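Local coordinates for giardin subunit alpha-1 (Giardia intestinalis, PDB 4EVF), which binds calcium and, in a calcium-dependent way, phospholipids such as phosphatidylserine, and takes part in parasite attachment and in the cytoskeletal disassembly and reassembly of the trophozoite-to-cyst transition, at residues I175-F178 / G179-S183; W136-L139 / M140-W143; C219-F222 / A223-M227. One frame throughout, in Å; residues are numbered along the deposited sequence.

Interaction 1. Residues I175-F178 / G179-S183; sequences IDFF and GTVPS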
loop_
_atom_site.group_PDB
_atom_site.type_symbol
_atom_site.label_atom_id
_atom_site.label_comp_id
_atom_site.label_asym_id
_atom_site.label_seq_id
_atom_site.Cartn_x
_atom_site.Cartn_y
_atom_site.Cartn_z
ATOM N N ILE A 175 8.172 -18.888 -6.217
ATOM C CA ILE A 175 7.250 -18.551 -5.141
ATOM C C ILE A 175 8.017 -18.420 -3.826
ATOM O O ILE A 175 7.812 -17.485 -3.055
ATOM C CB ILE A 175 6.132 -19.604 -5.028
ATOM C CG1 ILE A 175 5.230 -19.555 -6.269
ATOM C CG2 ILE A 175 5.302 -19.385 -3.784
ATOM C CD1 ILE A 175 4.382 -20.803 -6.460
ATOM N N ASP A 176 8.908 -19.368 -3.584
ATOM C CA ASP A 176 9.720 -19.352 -2.378
ATOM C C ASP A 176 10.693 -18.176 -2.401
ATOM O O ASP A 176 10.887 -17.517 -1.395
ATOM C CB ASP A 176 10.486 -20.669 -2.244
ATOM C CG ASP A 176 11.403 -20.675 -1.050
ATOM O OD1 ASP A 176 10.908 -20.958 0.060
ATOM O OD2 ASP A 176 12.609 -20.383 -1.220
ATOM N N PHE A 177 11.300 -17.905 -3.554
ATOM C CA PHE A 177 12.246 -16.798 -3.639
ATOM C C PHE A 177 11.597 -15.444 -3.350
ATOM O O PHE A 177 12.028 -14.713 -2.466
ATOM C CB PHE A 177 12.939 -16.745 -5.004
ATOM C CG PHE A 177 13.836 -15.554 -5.165
ATOM C CD1 PHE A 177 13.343 -14.366 -5.689
ATOM C CD2 PHE A 177 15.162 -15.607 -4.754
ATOM C CE1 PHE A 177 14.166 -13.262 -5.821
ATOM C CE2 PHE A 177 15.981 -14.521 -4.899
ATOM C CZ PHE A 177 15.494 -13.342 -5.420
ATOM N N PHE A 178 10.565 -15.100 -4.112
ATOM C CA PHE A 178 9.897 -13.823 -3.902
ATOM C C PHE A 178 9.206 -13.749 -2.533
ATOM O O PHE A 178 9.117 -12.676 -1.938
ATOM C CB PHE A 178 8.945 -13.511 -5.065
ATOM C CG PHE A 178 9.663 -13.091 -6.312
ATOM C CD1 PHE A 178 10.048 -11.773 -6.483
ATOM C CD2 PHE A 178 9.991 -14.015 -7.290
ATOM C CE1 PHE A 178 10.734 -11.375 -7.618
ATOM C CE2 PHE A 178 10.682 -13.634 -8.414
ATOM C CZ PHE A 178 11.049 -12.308 -8.587
ATOM N N GLY A 179 8.755 -14.891 -2.022
ATOM C CA GLY A 179 8.100 -14.923 -0.725
ATOM C C GLY A 179 8.998 -14.865 0.506
ATOM O O GLY A 179 8.509 -14.574 1.607
ATOM N N THR A 180 10.300 -15.124 0.346
ATOM C CA THR A 180 11.200 -15.197 1.509
ATOM C C THR A 180 12.504 -14.394 1.413
ATOM O O THR A 180 13.247 -14.281 2.400
ATOM C CB THR A 180 11.576 -16.671 1.865
ATOM O OG1 THR A 180 12.330 -17.255 0.798
ATOM C CG2 THR A 180 10.331 -17.521 2.132
ATOM N N VAL A 181 12.815 -13.862 0.239
ATOM C CA VAL A 181 14.046 -13.098 0.097
ATOM C C VAL A 181 13.924 -11.778 0.854
ATOM O O VAL A 181 12.895 -11.111 0.781
ATOM C CB VAL A 181 14.417 -12.831 -1.383
ATOM C CG1 VAL A 181 13.458 -11.830 -2.004
ATOM C CG2 VAL A 181 15.842 -12.319 -1.484
ATOM N N PRO A 182 14.971 -11.407 1.607
ATOM C CA PRO A 182 14.941 -10.114 2.294
ATOM C C PRO A 182 15.089 -8.996 1.278
ATOM O O PRO A 182 15.790 -9.174 0.291
ATOM C CB PRO A 182 16.165 -10.177 3.225
ATOM C CG PRO A 182 16.449 -11.658 3.393
ATOM C CD PRO A 182 16.103 -12.246 2.045
ATOM N N SER A 183 14.416 -7.871 1.501
ATOM C CA SER A 183 14.492 -6.754 0.572
ATOM C C SER A 183 15.923 -6.282 0.371
ATOM O O SER A 183 16.339 -5.977 -0.750
ATOM C CB SER A 183 13.642 -5.582 1.066
ATOM O OG SER A 183 12.277 -5.940 1.125
#
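Val181 sets its isopropyl group over one face of the Phe177 phenyl ring, four residues back, where the last turn of helix 171-180 gives way to loop. Val181 CB stands 4.2 Å from the ring centroid and 12° off the ring normal, a CH-pi contact over the face. The two methyls straddle the outer half of the ring at much the same height: Val181 CG1 lies 4.1 Å from Phe177 CE1, and CG2 is about as far from CE2 and CZ. The phenyl ring gets there because Phe177 CG is anti to the backbone N (chi1 175°), which swings the ring outward, beside the carbonyl carbon, on the side where Val181 comes down. Phe177 CD1 in turn sits over a face of the Phe178 ring.

On the neighbouring side of the turn, Thr180 folds its hydroxyl back onto the main chain. With chi1 at 65°, OG1 is wedged between its own N and carbonyl carbon and donates to Asp176 O at 2.6 Å. Threonine hydroxyls commonly bond this way in helices, here at the C-terminal turn of one in the predicted third annexin repeat. Phe177 O is gripped twice, by Val181 N at 2.9 Å and, weakly, by Thr180 N. Gly179 N closes the preceding turn on Ile175 O.

Arg148 then ties down the end of this turn, its NH1 bonding to both Phe178 O and Val181 O. Around this turn, Ile175 and Phe178 pack on helix 135-145, Phe178 and Val181 meet Leu224 of helix 211-225, and Phe177 rests on Tyr186 and Ile189 of helix 183-196.

Interaction 2. Residues W136-L139 / M140-W143; sequences WCLL and MEKW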
loop_
_atom_site.group_PDB
_atom_site.type_symbol
_atom_site.label_atom_id
_atom_site.label_comp_id
_atom_site.label_asym_id
_atom_site.label_seq_id
_atom_site.Cartn_x
_atom_site.Cartn_y
_atom_site.Cartn_z
ATOM N N TRP A 136 -0.188 -16.971 -7.803
ATOM C CA TRP A 136 -0.374 -15.735 -7.042
ATOM C C TRP A 136 -0.906 -16.010 -5.632
ATOM O O TRP A 136 -0.497 -15.358 -4.669
ATOM C CB TRP A 136 -1.245 -14.713 -7.798
ATOM C CG TRP A 136 -2.704 -15.057 -7.896
ATOM C CD1 TRP A 136 -3.337 -15.673 -8.940
ATOM C CD2 TRP A 136 -3.718 -14.775 -6.925
ATOM N NE1 TRP A 136 -4.678 -15.805 -8.668
ATOM C CE2 TRP A 136 -4.936 -15.256 -7.439
ATOM C CE3 TRP A 136 -3.712 -14.159 -5.667
ATOM C CZ2 TRP A 136 -6.132 -15.155 -6.736
ATOM C CZ3 TRP A 136 -4.903 -14.055 -4.978
ATOM C CH2 TRP A 136 -6.095 -14.551 -5.511
ATOM N N CYS A 137 -1.799 -16.989 -5.509
ATOM C CA CYS A 137 -2.323 -17.383 -4.202
ATOM C C CYS A 137 -1.194 -17.874 -3.311
ATOM O O CYS A 137 -1.106 -17.491 -2.145
ATOM C CB CYS A 137 -3.353 -18.503 -4.336
ATOM S SG CYS A 137 -4.491 -18.307 -5.726
ATOM N N LEU A 138 -0.345 -18.737 -3.870
ATOM C CA LEU A 138 0.739 -19.348 -3.108
ATOM C C LEU A 138 1.758 -18.302 -2.648
ATOM O O LEU A 138 2.258 -18.362 -1.519
ATOM C CB LEU A 138 1.426 -20.434 -3.942
ATOM C CG LEU A 138 0.595 -21.658 -4.351
ATOM C CD1 LEU A 138 1.407 -22.578 -5.233
ATOM C CD2 LEU A 138 0.103 -22.403 -3.117
ATOM N N LEU A 139 2.074 -17.351 -3.522
ATOM C CA LEU A 139 2.969 -16.258 -3.143
ATOM C C LEU A 139 2.360 -15.389 -2.055
ATOM O O LEU A 139 3.063 -14.990 -1.125
ATOM C CB LEU A 139 3.386 -15.408 -4.351
ATOM C CG LEU A 139 4.367 -14.254 -4.080
ATOM C CD1 LEU A 139 5.676 -14.715 -3.441
ATOM C CD2 LEU A 139 4.658 -13.509 -5.386
ATOM N N MET A 140 1.065 -15.088 -2.155
ATOM C CA MET A 140 0.430 -14.238 -1.142
ATOM C C MET A 140 0.394 -14.910 0.227
ATOM O O MET A 140 0.590 -14.255 1.258
ATOM C CB MET A 140 -0.973 -13.781 -1.562
ATOM C CG MET A 140 -0.934 -12.640 -2.580
ATOM S SD MET A 140 -2.560 -11.901 -2.853
ATOM C CE MET A 140 -2.224 -10.874 -4.293
ATOM N N GLU A 141 0.169 -16.214 0.233
ATOM C CA GLU A 141 0.198 -16.979 1.480
ATOM C C GLU A 141 1.562 -16.859 2.162
ATOM O O GLU A 141 1.654 -16.599 3.362
ATOM C CB GLU A 141 -0.101 -18.453 1.215
ATOM C CG GLU A 141 -0.157 -19.278 2.484
ATOM C CD GLU A 141 -0.534 -20.716 2.228
ATOM O OE1 GLU A 141 -0.273 -21.220 1.118
ATOM O OE2 GLU A 141 -1.096 -21.342 3.145
ATOM N N LYS A 142 2.619 -17.054 1.388
ATOM C CA LYS A 142 3.975 -16.993 1.928
ATOM C C LYS A 142 4.370 -15.554 2.278
ATOM O O LYS A 142 5.085 -15.304 3.242
ATOM C CB LYS A 142 4.953 -17.591 0.921
ATOM C CG LYS A 142 6.368 -17.761 1.439
ATOM C CD LYS A 142 6.831 -19.194 1.260
ATOM C CE LYS A 142 6.589 -19.659 -0.155
ATOM N NZ LYS A 142 6.876 -21.112 -0.294
ATOM N N TRP A 143 3.883 -14.604 1.488
ATOM C CA TRP A 143 4.110 -13.195 1.771
ATOM C C TRP A 143 3.559 -12.802 3.137
ATOM O O TRP A 143 4.230 -12.118 3.918
ATOM C CB TRP A 143 3.454 -12.329 0.702
ATOM C CG TRP A 143 3.934 -10.923 0.705
ATOM C CD1 TRP A 143 3.441 -9.883 1.441
ATOM C CD2 TRP A 143 4.998 -10.392 -0.084
ATOM N NE1 TRP A 143 4.144 -8.736 1.159
ATOM C CE2 TRP A 143 5.103 -9.023 0.222
ATOM C CE3 TRP A 143 5.883 -10.948 -1.014
ATOM C CZ2 TRP A 143 6.061 -8.191 -0.379
ATOM C CZ3 TRP A 143 6.826 -10.125 -1.612
ATOM C CH2 TRP A 143 6.906 -8.763 -1.291
HETATM O O HOH W 1 2.263 -20.849 -0.150
#
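Met140 lays its thioether against the rim of the Trp136 indole, one helical turn back. The sulfur is almost level with the ring: SD is 4.9 Å from the centroid of the six-membered ring and 83° off its normal, a Met-aromatic contact made at the edge. The touching atoms are Met140 SD and Trp136 CE3, 3.8 Å apart, with CZ3 equally close to SD and the methyl CE also near CE3. Two torsions bring the groups together. Trp136 has chi1 at 71°, tucking CG between the backbone N and the carbonyl carbon and turning the benzo edge toward the next turn, while Met140 runs out extended beyond CG to meet it. Cys137 SG, meanwhile, sits over the centre of one indole face, 3.5 Å above its plane.

Further along, Leu139 CD1 comes to the edge of the Trp143 ring, a looser touch at 4.5 Å from CE3. Four consecutive i to i+4 backbone bonds hold the turns, Trp143 N to Leu139 O being the shortest at 2.8 Å. On the more open flank a water donates to both Leu138 O and Glu141 OE1, so this carbonyl serves the water as well as Lys142 N. Glu141 is steadied from its other oxygen, OE2, by a salt bridge to Arg132.

In the next shell, Glu134 takes the indole N-H of Trp136, and Arg148 makes a cation-pi contact with Trp143. Helix 135-145 thus lies among four others: Trp136 and Met140 face helices 92-100, 122-130 and 211-225, Leu138 and Lys142 pack against helix 171-180, and Leu139 lies between it and helix 211-225.

Interaction 3. Residues C219-F222 / A223-M227; sequences CAHF and ALLGM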
loop_
_atom_site.group_PDB
_atom_site.type_symbol
_atom_site.label_atom_id
_atom_site.label_comp_id
_atom_site.label_asym_id
_atom_site.label_seq_id
_atom_site.Cartn_x
_atom_site.Cartn_y
_atom_site.Cartn_z
ATOM N N CYS A 219 4.110 -6.692 -8.445
ATOM C CA CYS A 219 3.992 -5.856 -7.251
ATOM C C CYS A 219 5.051 -6.274 -6.228
ATOM O O CYS A 219 5.684 -5.427 -5.584
ATOM C CB CYS A 219 2.586 -5.929 -6.648
ATOM S SG CYS A 219 1.316 -4.992 -7.606
ATOM N N ALA A 220 5.231 -7.585 -6.080
ATOM C CA ALA A 220 6.215 -8.134 -5.137
ATOM C C ALA A 220 7.623 -7.619 -5.447
ATOM O O ALA A 220 8.379 -7.230 -4.543
ATOM C CB ALA A 220 6.180 -9.643 -5.185
ATOM N N HIS A 221 7.968 -7.637 -6.733
ATOM C CA HIS A 221 9.205 -7.049 -7.245
ATOM C C HIS A 221 9.417 -5.594 -6.800
ATOM O O HIS A 221 10.457 -5.254 -6.230
ATOM C CB HIS A 221 9.224 -7.160 -8.775
ATOM C CG HIS A 221 10.209 -6.251 -9.438
ATOM N ND1 HIS A 221 11.564 -6.491 -9.430
ATOM C CD2 HIS A 221 10.033 -5.103 -10.135
ATOM C CE1 HIS A 221 12.185 -5.528 -10.090
ATOM N NE2 HIS A 221 11.278 -4.674 -10.527
ATOM N N PHE A 222 8.441 -4.729 -7.068
ATOM C CA PHE A 222 8.515 -3.333 -6.628
ATOM C C PHE A 222 8.583 -3.218 -5.108
ATOM O O PHE A 222 9.351 -2.407 -4.583
ATOM C CB PHE A 222 7.319 -2.525 -7.142
ATOM C CG PHE A 222 7.408 -2.166 -8.599
ATOM C CD1 PHE A 222 6.362 -2.468 -9.465
ATOM C CD2 PHE A 222 8.522 -1.531 -9.105
ATOM C CE1 PHE A 222 6.438 -2.142 -10.811
ATOM C CE2 PHE A 222 8.601 -1.203 -10.453
ATOM C CZ PHE A 222 7.557 -1.510 -11.302
ATOM N N ALA A 223 7.785 -4.024 -4.410
ATOM C CA ALA A 223 7.743 -3.975 -2.947
ATOM C C ALA A 223 9.129 -4.244 -2.395
ATOM O O ALA A 223 9.609 -3.510 -1.534
ATOM C CB ALA A 223 6.761 -4.997 -2.397
ATOM N N LEU A 224 9.767 -5.297 -2.904
ATOM C CA LEU A 224 11.110 -5.675 -2.458
ATOM C C LEU A 224 12.145 -4.602 -2.784
ATOM O O LEU A 224 13.094 -4.409 -2.025
ATOM C CB LEU A 224 11.508 -7.039 -3.044
ATOM C CG LEU A 224 10.625 -8.189 -2.561
ATOM C CD1 LEU A 224 10.847 -9.452 -3.384
ATOM C CD2 LEU A 224 10.841 -8.449 -1.045
ATOM N N LEU A 225 11.953 -3.889 -3.898
ATOM C CA LEU A 225 12.831 -2.767 -4.252
ATOM C C LEU A 225 12.627 -1.573 -3.326
ATOM O O LEU A 225 13.550 -0.806 -3.066
ATOM C CB LEU A 225 12.615 -2.323 -5.698
ATOM C CG LEU A 225 13.132 -3.265 -6.783
ATOM C CD1 LEU A 225 12.957 -2.627 -8.157
ATOM C CD2 LEU A 225 14.597 -3.597 -6.517
ATOM N N GLY A 226 11.404 -1.413 -2.848
ATOM C CA GLY A 226 11.094 -0.338 -1.934
ATOM C C GLY A 226 9.618 -0.027 -1.977
ATOM O O GLY A 226 9.023 0.080 -3.057
ATOM N N MET A 227 9.028 0.116 -0.799
ATOM C CA MET A 227 7.610 0.411 -0.680
ATOM C C MET A 227 7.195 1.667 -1.462
ATOM O O MET A 227 6.083 1.725 -1.992
ATOM C CB MET A 227 7.224 0.537 0.793
ATOM C CG MET A 227 7.193 -0.788 1.535
ATOM S SD MET A 227 5.878 -1.880 0.943
ATOM C CE MET A 227 6.563 -3.477 1.372
#
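Leu225 lies across one face of the His221 imidazole, its CG about 4.1 Å above the ring plane and displaced toward the rim. The branch that reaches the ring is CD1, which sits 3.6 Å from both His221 CE1 and NE2, so the leucine meets the far side of the imidazole. His221 has CG anti to its own N (chi1 163°), which stands the ring out from the helix beside its own carbonyl carbon, and Leu225 reaches back over it. Its ND1 is hydrogen-bonded to Tyr186 OH, and that bond restrains the rotation of the imidazole. The next ring is set at an angle to the first: His221 CD2 stands over a face of the Phe222 phenyl, 4.0 Å above its plane and off centre.

These side chains line the last turn of helix 211-225. An annexin repeat is a bundle of short helices, and here the chain passes from the predicted third repeat into the fourth, with helix 227-240 starting directly after this one ends. The break comes at Gly226, whose phi of 157° and psi of 134° leave the helical path; a side chain there would be jammed against the preceding carbonyl oxygen. Gly226 is also the N-cap residue of the following helix. Its own N still reaches back to Phe222 O at 2.9 Å, the last in a run of four i to i+4 bonds.

Leu224 points to another flank, where it packs on Trp143 of helix 135-145 and Tyr186 of helix 183-196. Phe222 packs on Leu230 and meets the Tyr233 ring of helix 227-240, and Leu225 O accepts a hydrogen bond from Arg187 NE.

In the fold
Along the chain the order is interaction 2, then 1, then 3, each on a single helix: 135-145, 171-180 and 211-225. The centres of interactions 1 and 2 are about 10 Å apart, those of 1 and 3 about 11 Å, and those of 2 and 3 about 15 Å, and all three touch one another. Leu139 CD1 lies 3.4 Å from Gly179 N, Trp143 CZ3 is 3.7 Å from Ala220 CB, and Val181 CG1 is 3.8 Å from Leu224 CD1. Residues 136-143, in the predicted second annexin repeat, are thereby packed against helices 171-180 and 211-225, whose residues 175-180 and 219-223 fall in the predicted third, joining successive repeats through a shared apolar core.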